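Cycloalternan-forming enzyme (Listeria monocytogenes serovar 1/2a, PDB 5F7U) belongs to glycoside hydrolase family 31, pairing a TIM-barrel domain with a family 6 carbohydrate-binding module, and binds glycans and magnesium ions. Local coordinates at residues E977-A982 with A1037-V1042; Y989-R994 with V1031-Q1036; Y409-A414 with F430-K435; M451-W456 with V529-F534. The protein carries 1 engineered substitution. One frame throughout, in Å; residues are numbered along the deposited sequence.

Interaction 1 of 4, residues E977-A982 with A1037-V1042; sequences EFDIDA and AGNNQV
Glu977 begins the contact by reaching over to Gln1041, where two antiparallel strands run side by side in the beta-sandwich of a family 6 carbohydrate-binding module. Its chain is extended, CG anti to the backbone N (chi1 178°), which brings OE2 to 2.8 Å from Gln1041 NE2. This hydrogen bond is almost straight and lies in the amide plane of Gln1041, but it meets the carboxylate from above. Phe978 forms a hydrogen-bonded pair with Val1042: Phe978 N donates to Val1042 O at 2.7 Å, and Val1042 N returns a bond to Phe978 O at 3.0 Å. The same Val1042 oxygen also lies at the edge of the Phe978 ring, near its plane. Asp979 turns to the other face of the sheet, in a non-hydrogen-bonded pair with Gln1041. There its OD1 takes a weak bond from Asn1039 ND2 at 3.4 Å, with the carboxylate and amide planes 75° apart. The stronger partner of Asp979 is His947, bonded to OD2; His947 lines a glycan pocket, so Asp979 may help to position it. Ile980 comes back to the face of Phe978 and lays CD1 against Val1042 CG2 at 3.7 Å, with Val1059 and Ile1061 of strand 1054-1062 packed on it. Ile980 N donates to Asn1040 O at 2.9 Å. Asn1040, whose OD1 is held by Asn1009 and Gln1036, gives two bonds to Ile980 O, from N at 2.8 Å and from ND2 at 3.1 Å, which arrive from opposite faces of that carbonyl plane.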
# COMPACT_ATOMS: atom_id res chain seq x y z
N GLU A 977 -19.29 -12.71 -32.09
CA GLU A 977 -17.85 -13.02 -31.98
C GLU A 977 -17.51 -13.39 -30.54
O GLU A 977 -17.88 -12.68 -29.60
CB GLU A 977 -17.00 -11.84 -32.48
CG GLU A 977 -15.49 -12.06 -32.36
CD GLU A 977 -14.63 -10.99 -33.04
OE1 GLU A 977 -15.17 -10.10 -33.73
OE2 GLU A 977 -13.39 -11.04 -32.87
N PHE A 978 -16.81 -14.52 -30.40
CA PHE A 978 -16.37 -15.05 -29.11
C PHE A 978 -14.85 -15.00 -29.00
O PHE A 978 -14.12 -15.15 -30.01
CB PHE A 978 -16.77 -16.52 -28.94
CG PHE A 978 -18.26 -16.78 -28.90
CD1 PHE A 978 -18.99 -16.96 -30.08
CD2 PHE A 978 -18.92 -16.92 -27.68
CE1 PHE A 978 -20.36 -17.23 -30.04
CE2 PHE A 978 -20.30 -17.18 -27.63
CZ PHE A 978 -21.02 -17.33 -28.81
N ASP A 979 -14.38 -14.82 -27.77
CA ASP A 979 -12.98 -14.93 -27.43
C ASP A 979 -12.87 -16.23 -26.66
O ASP A 979 -13.35 -16.32 -25.52
CB ASP A 979 -12.56 -13.75 -26.54
CG ASP A 979 -12.72 -12.40 -27.22
OD1 ASP A 979 -12.13 -12.20 -28.30
OD2 ASP A 979 -13.41 -11.52 -26.64
N ILE A 980 -12.27 -17.25 -27.27
CA ILE A 980 -12.33 -18.59 -26.69
C ILE A 980 -10.96 -19.17 -26.37
O ILE A 980 -10.04 -19.10 -27.19
CB ILE A 980 -13.14 -19.56 -27.58
CG1 ILE A 980 -14.62 -19.16 -27.50
CG2 ILE A 980 -12.93 -21.02 -27.15
CD1 ILE A 980 -15.54 -19.87 -28.46
N ASP A 981 -10.82 -19.71 -25.16
CA ASP A 981 -9.61 -20.43 -24.80
C ASP A 981 -9.66 -21.92 -25.15
O ASP A 981 -10.72 -22.55 -25.08
CB ASP A 981 -9.32 -20.26 -23.31
CG ASP A 981 -8.74 -18.91 -22.99
OD1 ASP A 981 -7.93 -18.40 -23.80
OD2 ASP A 981 -9.11 -18.35 -21.92
N ALA A 982 -8.50 -22.46 -25.53
CA ALA A 982 -8.30 -23.90 -25.56
C ALA A 982 -8.30 -24.41 -24.12
O ALA A 982 -7.70 -23.80 -23.23
CB ALA A 982 -6.99 -24.23 -26.25
N ALA A 1037 -3.11 -22.06 -28.69
CA ALA A 1037 -2.84 -21.32 -27.44
C ALA A 1037 -3.30 -19.86 -27.50
O ALA A 1037 -3.30 -19.22 -28.57
CB ALA A 1037 -1.35 -21.38 -27.12
N GLY A 1038 -3.71 -19.35 -26.35
CA GLY A 1038 -4.13 -17.96 -26.21
C GLY A 1038 -5.59 -17.80 -26.57
O GLY A 1038 -6.38 -18.74 -26.51
N ASN A 1039 -5.92 -16.58 -26.96
CA ASN A 1039 -7.26 -16.21 -27.31
C ASN A 1039 -7.56 -16.67 -28.75
O ASN A 1039 -6.86 -16.28 -29.70
CB ASN A 1039 -7.39 -14.69 -27.15
CG ASN A 1039 -8.79 -14.20 -27.32
OD1 ASN A 1039 -9.70 -14.95 -27.65
ND2 ASN A 1039 -8.99 -12.90 -27.08
N ASN A 1040 -8.59 -17.50 -28.91
CA ASN A 1040 -9.01 -17.92 -30.24
C ASN A 1040 -10.19 -17.08 -30.66
O ASN A 1040 -11.16 -16.94 -29.91
CB ASN A 1040 -9.42 -19.40 -30.24
CG ASN A 1040 -8.23 -20.33 -30.04
OD1 ASN A 1040 -7.64 -20.79 -31.00
ND2 ASN A 1040 -7.87 -20.59 -28.78
N GLN A 1041 -10.11 -16.50 -31.86
CA GLN A 1041 -11.19 -15.67 -32.38
C GLN A 1041 -12.20 -16.59 -33.03
O GLN A 1041 -11.88 -17.23 -34.03
CB GLN A 1041 -10.65 -14.65 -33.40
CG GLN A 1041 -11.75 -13.80 -34.03
CD GLN A 1041 -11.27 -12.85 -35.12
OE1 GLN A 1041 -10.58 -13.26 -36.08
NE2 GLN A 1041 -11.65 -11.58 -35.01
N VAL A 1042 -13.41 -16.65 -32.47
CA VAL A 1042 -14.47 -17.52 -33.01
C VAL A 1042 -15.65 -16.65 -33.42
O VAL A 1042 -16.32 -16.08 -32.56
CB VAL A 1042 -14.87 -18.63 -32.01
CG1 VAL A 1042 -16.00 -19.50 -32.55
CG2 VAL A 1042 -13.67 -19.48 -31.63

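Interaction 2 of 4, residues Y989-R994 with V1031-Q1036; sequences YTMEVR and VPVTLQ
Tyr989 and Val1033 face each other as a hydrogen-bonded antiparallel pair, with Tyr989 N to Val1033 O at 2.8 Å and Val1033 N to Tyr989 O at 3.0 Å. Two residues along, Met991 and Val1031 repeat the pattern: Met991 N lies 2.7 Å from Val1031 O, and Val1031 N 2.8 Å from Met991 O. Between them Thr990 pairs with Pro1032 at a non-hydrogen-bonded position, so the proline's missing N-H costs this pairing nothing. The short strand axes run at 130° to each other, an antiparallel pair with marked twist. Within these segments the paired register runs from Tyr989-Val1033 to Met991-Val1031, and Leu1035 meets Tyr989 by its side chain.

On the face shared by Tyr989, Met991, Val1031 and Val1033 the meetings are apolar. Met991 runs out extended and then bends at chi3 (66°), which swings CE to 3.8 Å from Val1033 CG1 and 4.0 Å from Val1031 CG1. The Met991 chain lies beside Val1031, pointing the same way, but crosses Val1033 at about a right angle. Leu1035 also crosses Tyr989 steeply, CD1 approaching Tyr989 CD2 at 3.7 Å.

Further out, Val1042 and Phe1044 of strand 1039-1045 cover Met991, which places this face in the interior of the carbohydrate-binding module's beta-sandwich. The phenol of Tyr989 is anchored through OH to Gly985 O and Asp984 N, while Thr990, on the opposite face, bonds through OG1 to Lys1063 O. Paired backbone amides fix the register, whereas the side chains meeting between the strands contribute methyl and ring contacts, so the interior cohesion here is essentially hydrophobic.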
# COMPACT_ATOMS: atom_id res chain seq x y z
N TYR A 989 -10.78 -29.72 -30.89
CA TYR A 989 -11.81 -29.77 -29.85
C TYR A 989 -13.17 -29.93 -30.50
O TYR A 989 -13.29 -29.81 -31.74
CB TYR A 989 -11.81 -28.47 -29.01
CG TYR A 989 -10.59 -28.35 -28.13
CD1 TYR A 989 -10.58 -28.90 -26.84
CD2 TYR A 989 -9.46 -27.63 -28.57
CE1 TYR A 989 -9.46 -28.78 -26.03
CE2 TYR A 989 -8.33 -27.51 -27.76
CZ TYR A 989 -8.34 -28.10 -26.49
OH TYR A 989 -7.25 -28.01 -25.66
N THR A 990 -14.16 -30.26 -29.68
CA THR A 990 -15.55 -30.19 -30.11
C THR A 990 -16.18 -28.93 -29.56
O THR A 990 -16.14 -28.68 -28.35
CB THR A 990 -16.35 -31.40 -29.61
OG1 THR A 990 -15.70 -32.60 -30.05
CG2 THR A 990 -17.76 -31.36 -30.16
N MET A 991 -16.74 -28.12 -30.45
CA MET A 991 -17.53 -26.96 -30.02
C MET A 991 -19.02 -27.30 -30.05
O MET A 991 -19.57 -27.58 -31.12
CB MET A 991 -17.20 -25.76 -30.91
CG MET A 991 -18.02 -24.51 -30.58
SD MET A 991 -17.53 -23.07 -31.55
CE MET A 991 -18.00 -23.57 -33.22
N GLU A 992 -19.66 -27.34 -28.87
CA GLU A 992 -21.11 -27.49 -28.77
C GLU A 992 -21.75 -26.14 -29.04
O GLU A 992 -21.34 -25.14 -28.45
CB GLU A 992 -21.54 -27.91 -27.37
CG GLU A 992 -21.15 -29.32 -26.95
CD GLU A 992 -21.76 -29.71 -25.62
OE1 GLU A 992 -22.28 -28.83 -24.88
OE2 GLU A 992 -21.75 -30.90 -25.28
N VAL A 993 -22.73 -26.11 -29.93
CA VAL A 993 -23.49 -24.90 -30.24
C VAL A 993 -24.93 -25.15 -29.79
O VAL A 993 -25.62 -26.01 -30.36
CB VAL A 993 -23.43 -24.54 -31.75
CG1 VAL A 993 -24.32 -23.31 -32.05
CG2 VAL A 993 -21.99 -24.28 -32.20
N ARG A 994 -25.38 -24.42 -28.77
CA ARG A 994 -26.73 -24.56 -28.23
C ARG A 994 -27.63 -23.45 -28.74
O ARG A 994 -27.34 -22.27 -28.57
CB ARG A 994 -26.73 -24.62 -26.69
CG ARG A 994 -28.10 -24.99 -26.10
CD ARG A 994 -28.00 -25.37 -24.64
NE ARG A 994 -29.24 -25.99 -24.13
CZ ARG A 994 -30.10 -25.40 -23.30
NH1 ARG A 994 -29.91 -24.15 -22.87
NH2 ARG A 994 -31.18 -26.08 -22.90
N VAL A 1031 -19.59 -29.27 -33.34
CA VAL A 1031 -18.82 -28.74 -34.47
C VAL A 1031 -17.32 -29.00 -34.20
O VAL A 1031 -16.81 -28.57 -33.15
CB VAL A 1031 -19.06 -27.22 -34.64
CG1 VAL A 1031 -18.26 -26.65 -35.81
CG2 VAL A 1031 -20.56 -26.91 -34.80
N PRO A 1032 -16.61 -29.68 -35.14
CA PRO A 1032 -15.16 -29.87 -34.98
C PRO A 1032 -14.40 -28.57 -35.23
O PRO A 1032 -14.63 -27.90 -36.26
CB PRO A 1032 -14.80 -30.93 -36.04
CG PRO A 1032 -15.88 -30.85 -37.06
CD PRO A 1032 -17.11 -30.26 -36.42
N VAL A 1033 -13.54 -28.19 -34.27
CA VAL A 1033 -12.74 -26.97 -34.37
C VAL A 1033 -11.30 -27.30 -33.99
O VAL A 1033 -11.03 -28.30 -33.31
CB VAL A 1033 -13.28 -25.80 -33.49
CG1 VAL A 1033 -14.71 -25.41 -33.87
CG2 VAL A 1033 -13.19 -26.12 -32.00
N THR A 1034 -10.37 -26.45 -34.45
CA THR A 1034 -8.97 -26.58 -34.08
C THR A 1034 -8.62 -25.30 -33.36
O THR A 1034 -8.77 -24.20 -33.93
CB THR A 1034 -8.09 -26.78 -35.33
OG1 THR A 1034 -8.47 -27.99 -35.98
CG2 THR A 1034 -6.62 -26.88 -34.94
N LEU A 1035 -8.20 -25.43 -32.10
CA LEU A 1035 -7.87 -24.26 -31.27
C LEU A 1035 -6.40 -24.20 -30.95
O LEU A 1035 -5.75 -25.23 -30.74
CB LEU A 1035 -8.69 -24.27 -29.98
CG LEU A 1035 -10.20 -24.23 -30.17
CD1 LEU A 1035 -10.83 -24.19 -28.77
CD2 LEU A 1035 -10.67 -23.02 -30.99
N GLN A 1036 -5.88 -22.98 -30.92
CA GLN A 1036 -4.49 -22.79 -30.55
C GLN A 1036 -4.36 -22.24 -29.14
O GLN A 1036 -5.36 -22.01 -28.46
CB GLN A 1036 -3.77 -21.91 -31.58
CG GLN A 1036 -4.54 -20.69 -32.00
CD GLN A 1036 -3.97 -20.01 -33.22
OE1 GLN A 1036 -3.61 -20.66 -34.21
NE2 GLN A 1036 -3.89 -18.70 -33.16

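Interaction 3 of 4, residues Y409-A414 with F430-K435; sequences YIWNNA and FTFNGK
Asn413 ties the two loop segments together with both its backbone and its amide. Its OD1 accepts from Lys435 N at 2.9 Å, in the carbonyl plane and on a lone pair, with an N-H...O angle of 171°. Its backbone O takes Asn433 ND2 at 3.0 Å, and that nitrogen is also hydrogen-bonded to Thr415 OG1. The NH2 end of the Asn413 amide is served by solvent: ND2 donates to a water at 3.1 Å, which also receives Lys435 NZ at 2.8 Å, brought there by an extended lysine chain. A second water lies 2.9 Å from Asn412 O, to which it can donate, and accepts from Asn433 N at 2.9 Å. Ala414 N is engaged by Trp411 O at 3.1 Å, closing a type II beta turn in which Asn413 holds the positive phi (71°).

The rest of the contact is largely apolar. Ile410 CG2 approaches Phe430 CE1 to 3.6 Å, and the Phe432 ring meets the Trp411 indole obliquely, their planes 82° apart. Ala414 CB touches both phenylalanines, and Ala414 itself lines a glycan pocket and contacts a bound alpha-D-glucopyranose.

Both segments belong to the long excursion between strand 396-399 and helix 439-448 of the TIM-barrel domain; Trp411 rests on Pro439 and Met442 of that helix and on Tyr524 and Leu525 of helix 523-527.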
# COMPACT_ATOMS: atom_id res chain seq x y z
N TYR A 409 -5.90 12.94 26.76
CA TYR A 409 -6.17 11.65 27.40
C TYR A 409 -7.37 11.68 28.35
O TYR A 409 -7.69 10.67 28.97
CB TYR A 409 -4.91 11.04 28.04
CG TYR A 409 -4.32 11.85 29.18
CD1 TYR A 409 -4.85 11.75 30.46
CD2 TYR A 409 -3.21 12.68 28.97
CE1 TYR A 409 -4.32 12.49 31.51
CE2 TYR A 409 -2.66 13.42 30.02
CZ TYR A 409 -3.22 13.32 31.28
OH TYR A 409 -2.70 14.02 32.35
N ILE A 410 -8.05 12.83 28.41
CA ILE A 410 -9.22 13.03 29.27
C ILE A 410 -10.41 13.35 28.36
O ILE A 410 -10.28 14.14 27.42
CB ILE A 410 -8.99 14.17 30.29
CG1 ILE A 410 -7.80 13.81 31.21
CG2 ILE A 410 -10.25 14.49 31.11
CD1 ILE A 410 -7.33 14.95 32.11
N TRP A 411 -11.55 12.72 28.65
CA TRP A 411 -12.80 12.94 27.93
C TRP A 411 -13.26 14.38 28.03
O TRP A 411 -13.16 15.02 29.10
CB TRP A 411 -13.90 11.99 28.44
CG TRP A 411 -13.61 10.61 27.99
CD1 TRP A 411 -12.82 9.68 28.63
CD2 TRP A 411 -14.04 10.00 26.76
NE1 TRP A 411 -12.75 8.52 27.87
CE2 TRP A 411 -13.48 8.70 26.72
CE3 TRP A 411 -14.85 10.44 25.68
CZ2 TRP A 411 -13.70 7.82 25.65
CZ3 TRP A 411 -15.06 9.55 24.61
CH2 TRP A 411 -14.48 8.26 24.61
N ASN A 412 -13.79 14.90 26.92
CA ASN A 412 -14.34 16.25 26.93
C ASN A 412 -15.38 16.44 28.03
O ASN A 412 -16.20 15.54 28.30
CB ASN A 412 -14.95 16.59 25.56
CG ASN A 412 -14.94 18.07 25.28
OD1 ASN A 412 -14.39 18.86 26.07
ND2 ASN A 412 -15.51 18.47 24.13
N ASN A 413 -15.32 17.60 28.69
CA ASN A 413 -16.25 17.99 29.77
C ASN A 413 -16.08 17.23 31.09
O ASN A 413 -16.81 17.52 32.06
CB ASN A 413 -17.75 17.91 29.35
CG ASN A 413 -18.09 18.70 28.08
OD1 ASN A 413 -19.06 18.35 27.41
ND2 ASN A 413 -17.34 19.75 27.76
N ALA A 414 -15.13 16.30 31.17
CA ALA A 414 -14.89 15.56 32.43
C ALA A 414 -14.26 16.49 33.46
O ALA A 414 -13.38 17.29 33.14
CB ALA A 414 -14.01 14.34 32.20
N PHE A 430 -12.72 10.55 37.62
CA PHE A 430 -13.48 11.52 36.82
C PHE A 430 -14.94 11.58 37.19
O PHE A 430 -15.52 10.57 37.59
CB PHE A 430 -13.34 11.19 35.34
CG PHE A 430 -11.94 11.23 34.84
CD1 PHE A 430 -11.29 12.46 34.63
CD2 PHE A 430 -11.25 10.05 34.58
CE1 PHE A 430 -9.98 12.50 34.15
CE2 PHE A 430 -9.94 10.08 34.10
CZ PHE A 430 -9.31 11.31 33.88
N THR A 431 -15.51 12.78 37.09
CA THR A 431 -16.94 12.99 37.02
C THR A 431 -17.24 13.32 35.56
O THR A 431 -16.74 14.31 35.01
CB THR A 431 -17.37 14.14 37.95
OG1 THR A 431 -17.00 13.83 39.29
CG2 THR A 431 -18.88 14.38 37.89
N PHE A 432 -18.05 12.48 34.92
CA PHE A 432 -18.32 12.64 33.49
C PHE A 432 -19.57 13.47 33.27
O PHE A 432 -20.58 13.26 33.92
CB PHE A 432 -18.36 11.28 32.80
CG PHE A 432 -17.03 10.58 32.81
CD1 PHE A 432 -15.99 11.04 31.99
CD2 PHE A 432 -16.80 9.48 33.64
CE1 PHE A 432 -14.75 10.40 31.99
CE2 PHE A 432 -15.57 8.83 33.63
CZ PHE A 432 -14.55 9.29 32.81
N ASN A 433 -19.46 14.47 32.39
CA ASN A 433 -20.47 15.51 32.22
C ASN A 433 -20.74 15.78 30.75
O ASN A 433 -19.96 15.39 29.87
CB ASN A 433 -20.01 16.83 32.85
CG ASN A 433 -19.57 16.69 34.30
OD1 ASN A 433 -20.40 16.52 35.20
ND2 ASN A 433 -18.27 16.82 34.54
N GLY A 434 -21.84 16.49 30.49
CA GLY A 434 -22.06 17.16 29.20
C GLY A 434 -22.09 16.20 28.03
O GLY A 434 -22.97 15.36 27.95
N LYS A 435 -21.12 16.33 27.14
CA LYS A 435 -21.08 15.55 25.90
C LYS A 435 -20.80 14.06 26.09
O LYS A 435 -21.17 13.24 25.24
CB LYS A 435 -20.08 16.18 24.92
CG LYS A 435 -20.52 17.56 24.46
CD LYS A 435 -19.42 18.31 23.72
CE LYS A 435 -19.91 19.70 23.37
NZ LYS A 435 -18.79 20.60 22.98
O HOH W 1 -17.27 13.94 30.53
O HOH W 2 -17.88 21.68 25.36

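Interaction 4 of 4, residues M451-W456 with V529-F534; sequences MNIVLW and VGIDGF. With GLC (alpha-D-glucopyranose), chain F; GLC (alpha-D-glucopyranose), chain B.
Asp532, the residue most buried by this contact, grips Ile453 where the loop leading into strand 534-536 runs beside strand 452-457, its parallel neighbour in the TIM barrel. Its CG stands beside its own backbone N (chi1 -57°), which brings the carboxylate to the same residue that the backbone N-H of Asp532 meets. OD2 accepts from Ile453 N at 2.9 Å, on the anti side and 17° out of the carboxylate plane; Asp532 N donates to Ile453 O at 2.8 Å, nearly along the C=O axis. His447 supplies a second bond to OD2, and a water lies within hydrogen-bonding distance of both Asp532 OD1 and Asn452 OD1. The two donors to OD2 probably help to stabilise the negative charge of this buried carboxylate.

Leu455 and Ile531 carry the apolar half. With Ile531 chi1 at 72°, both its CG2 and its CD1 reach Leu455 CD1, each at 3.9 Å, the two chains crossing at about a right angle. Leu455 N donates to Gly533 O at 3.1 Å, and Leu455 forms a parallel bridge with Phe534, where strand 534-536 starts.

Strand 452-457 leads from here to the glycan pocket. Trp456 is turned away from segment 529-534; C5 of one alpha-D-glucopyranose (chain B) lies over one indole face, 3.8 Å above the plane and offset toward the rim, while Trp456 NE1 lies 3.6 Å from C6 of the other (chain F).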
# COMPACT_ATOMS: atom_id res chain seq x y z
N MET A 451 -19.03 -3.57 16.76
CA MET A 451 -17.94 -2.70 16.33
C MET A 451 -16.90 -2.54 17.42
O MET A 451 -17.10 -2.94 18.56
CB MET A 451 -18.47 -1.34 15.86
CG MET A 451 -19.63 -1.43 14.89
SD MET A 451 -20.14 0.15 14.22
CE MET A 451 -21.72 -0.35 13.56
N ASN A 452 -15.78 -1.94 17.04
CA ASN A 452 -14.61 -1.81 17.87
C ASN A 452 -14.15 -0.38 17.68
O ASN A 452 -14.17 0.14 16.57
CB ASN A 452 -13.52 -2.75 17.37
CG ASN A 452 -13.95 -4.20 17.41
OD1 ASN A 452 -13.66 -4.86 18.37
ND2 ASN A 452 -14.67 -4.69 16.39
N ILE A 453 -13.76 0.26 18.77
CA ILE A 453 -13.59 1.71 18.73
C ILE A 453 -12.13 2.11 18.94
O ILE A 453 -11.46 1.56 19.81
CB ILE A 453 -14.50 2.41 19.77
CG1 ILE A 453 -14.50 3.95 19.59
CG2 ILE A 453 -14.16 2.01 21.22
CD1 ILE A 453 -15.69 4.63 20.26
N VAL A 454 -11.65 3.05 18.15
CA VAL A 454 -10.31 3.62 18.38
C VAL A 454 -10.40 5.13 18.66
O VAL A 454 -11.34 5.79 18.19
CB VAL A 454 -9.30 3.32 17.21
CG1 VAL A 454 -9.21 1.81 16.96
CG2 VAL A 454 -9.67 4.05 15.94
N LEU A 455 -9.47 5.65 19.46
CA LEU A 455 -9.46 7.08 19.80
C LEU A 455 -8.25 7.79 19.18
O LEU A 455 -7.14 7.28 19.19
CB LEU A 455 -9.43 7.26 21.33
CG LEU A 455 -10.59 6.66 22.12
CD1 LEU A 455 -10.43 7.05 23.59
CD2 LEU A 455 -11.94 7.15 21.59
N TRP A 456 -8.49 9.01 18.72
CA TRP A 456 -7.47 9.83 18.05
C TRP A 456 -6.42 10.30 19.05
O TRP A 456 -6.76 10.69 20.19
CB TRP A 456 -8.19 11.02 17.44
CG TRP A 456 -7.45 11.96 16.51
CD1 TRP A 456 -7.36 11.88 15.14
CD2 TRP A 456 -6.77 13.18 16.88
NE1 TRP A 456 -6.67 12.96 14.64
CE2 TRP A 456 -6.30 13.78 15.69
CE3 TRP A 456 -6.52 13.82 18.11
CZ2 TRP A 456 -5.58 14.99 15.68
CZ3 TRP A 456 -5.78 15.03 18.10
CH2 TRP A 456 -5.33 15.59 16.89
N VAL A 529 -12.20 1.84 30.29
CA VAL A 529 -13.13 2.34 29.26
C VAL A 529 -13.33 1.28 28.18
O VAL A 529 -14.40 1.20 27.56
CB VAL A 529 -12.69 3.71 28.67
CG1 VAL A 529 -13.73 4.24 27.70
CG2 VAL A 529 -12.46 4.73 29.77
N GLY A 530 -12.30 0.46 27.96
CA GLY A 530 -12.36 -0.69 27.05
C GLY A 530 -12.20 -0.42 25.57
O GLY A 530 -12.76 -1.15 24.74
N ILE A 531 -11.43 0.61 25.21
CA ILE A 531 -11.22 0.90 23.78
C ILE A 531 -10.39 -0.18 23.07
O ILE A 531 -9.72 -1.02 23.72
CB ILE A 531 -10.64 2.32 23.55
CG1 ILE A 531 -9.17 2.40 23.98
CG2 ILE A 531 -11.54 3.37 24.20
CD1 ILE A 531 -8.43 3.65 23.51
N ASP A 532 -10.40 -0.12 21.74
CA ASP A 532 -9.82 -1.15 20.89
C ASP A 532 -8.65 -0.64 20.07
O ASP A 532 -8.27 -1.26 19.08
CB ASP A 532 -10.92 -1.73 19.99
CG ASP A 532 -12.08 -2.27 20.81
OD1 ASP A 532 -11.88 -3.31 21.43
OD2 ASP A 532 -13.14 -1.62 20.88
N GLY A 533 -8.06 0.48 20.49
CA GLY A 533 -6.84 0.95 19.85
C GLY A 533 -6.86 2.45 19.67
O GLY A 533 -7.73 3.14 20.20
N PHE A 534 -5.89 2.94 18.92
CA PHE A 534 -5.70 4.37 18.74
C PHE A 534 -5.51 4.73 17.28
O PHE A 534 -4.85 3.99 16.52
CB PHE A 534 -4.46 4.84 19.49
CG PHE A 534 -4.53 4.63 20.98
CD1 PHE A 534 -5.28 5.49 21.77
CD2 PHE A 534 -3.86 3.56 21.59
CE1 PHE A 534 -5.34 5.32 23.17
CE2 PHE A 534 -3.93 3.36 22.98
CZ PHE A 534 -4.66 4.26 23.76
C1 GLC F . -5.53 15.23 10.70
C2 GLC F . -5.96 13.89 10.08
C3 GLC F . -7.47 13.80 9.80
C4 GLC F . -8.27 14.16 11.06
C5 GLC F . -7.70 15.41 11.75
C6 GLC F . -8.35 15.71 13.09
O2 GLC F . -5.13 13.58 8.95
O3 GLC F . -7.86 12.49 9.36
O4 GLC F . -9.65 14.38 10.73
O5 GLC F . -6.27 15.38 11.93
O6 GLC F . -7.85 17.00 13.50
C1 GLC B . -8.92 17.83 14.01
C2 GLC B . -8.37 19.23 14.34
C3 GLC B . -7.57 19.22 15.64
C4 GLC B . -8.36 18.58 16.78
C5 GLC B . -8.78 17.17 16.34
C6 GLC B . -9.52 16.37 17.40
O2 GLC B . -7.51 19.68 13.29
O3 GLC B . -7.19 20.56 16.00
O4 GLC B . -7.55 18.54 17.96
O5 GLC B . -9.59 17.27 15.15
O6 GLC B . -10.82 16.95 17.60
O HOH W 3 -13.97 -5.43 21.32

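Interactions 1 and 2 share the carbohydrate-binding module: interaction 2 is nested inside the chain loop closed by interaction 1, and the two touch where Val1042 CG1 meets Met991 SD. Both rely on antiparallel backbone pairing, but interaction 2 is buried and apolar between its strands, whereas the partly buried interaction 1 adds amide and carboxylate bonds. Interactions 3 and 4 share the TIM-barrel domain, their centres about 16 Å apart, and touch through Trp411 against Leu455 and Val529. Interaction 4, buried, joins a barrel strand to the loop entering the next strand; interaction 3 joins more peripheral loop segments with side-chain amides and waters. The two pairs lie far apart, centres at least 53 Å from each other.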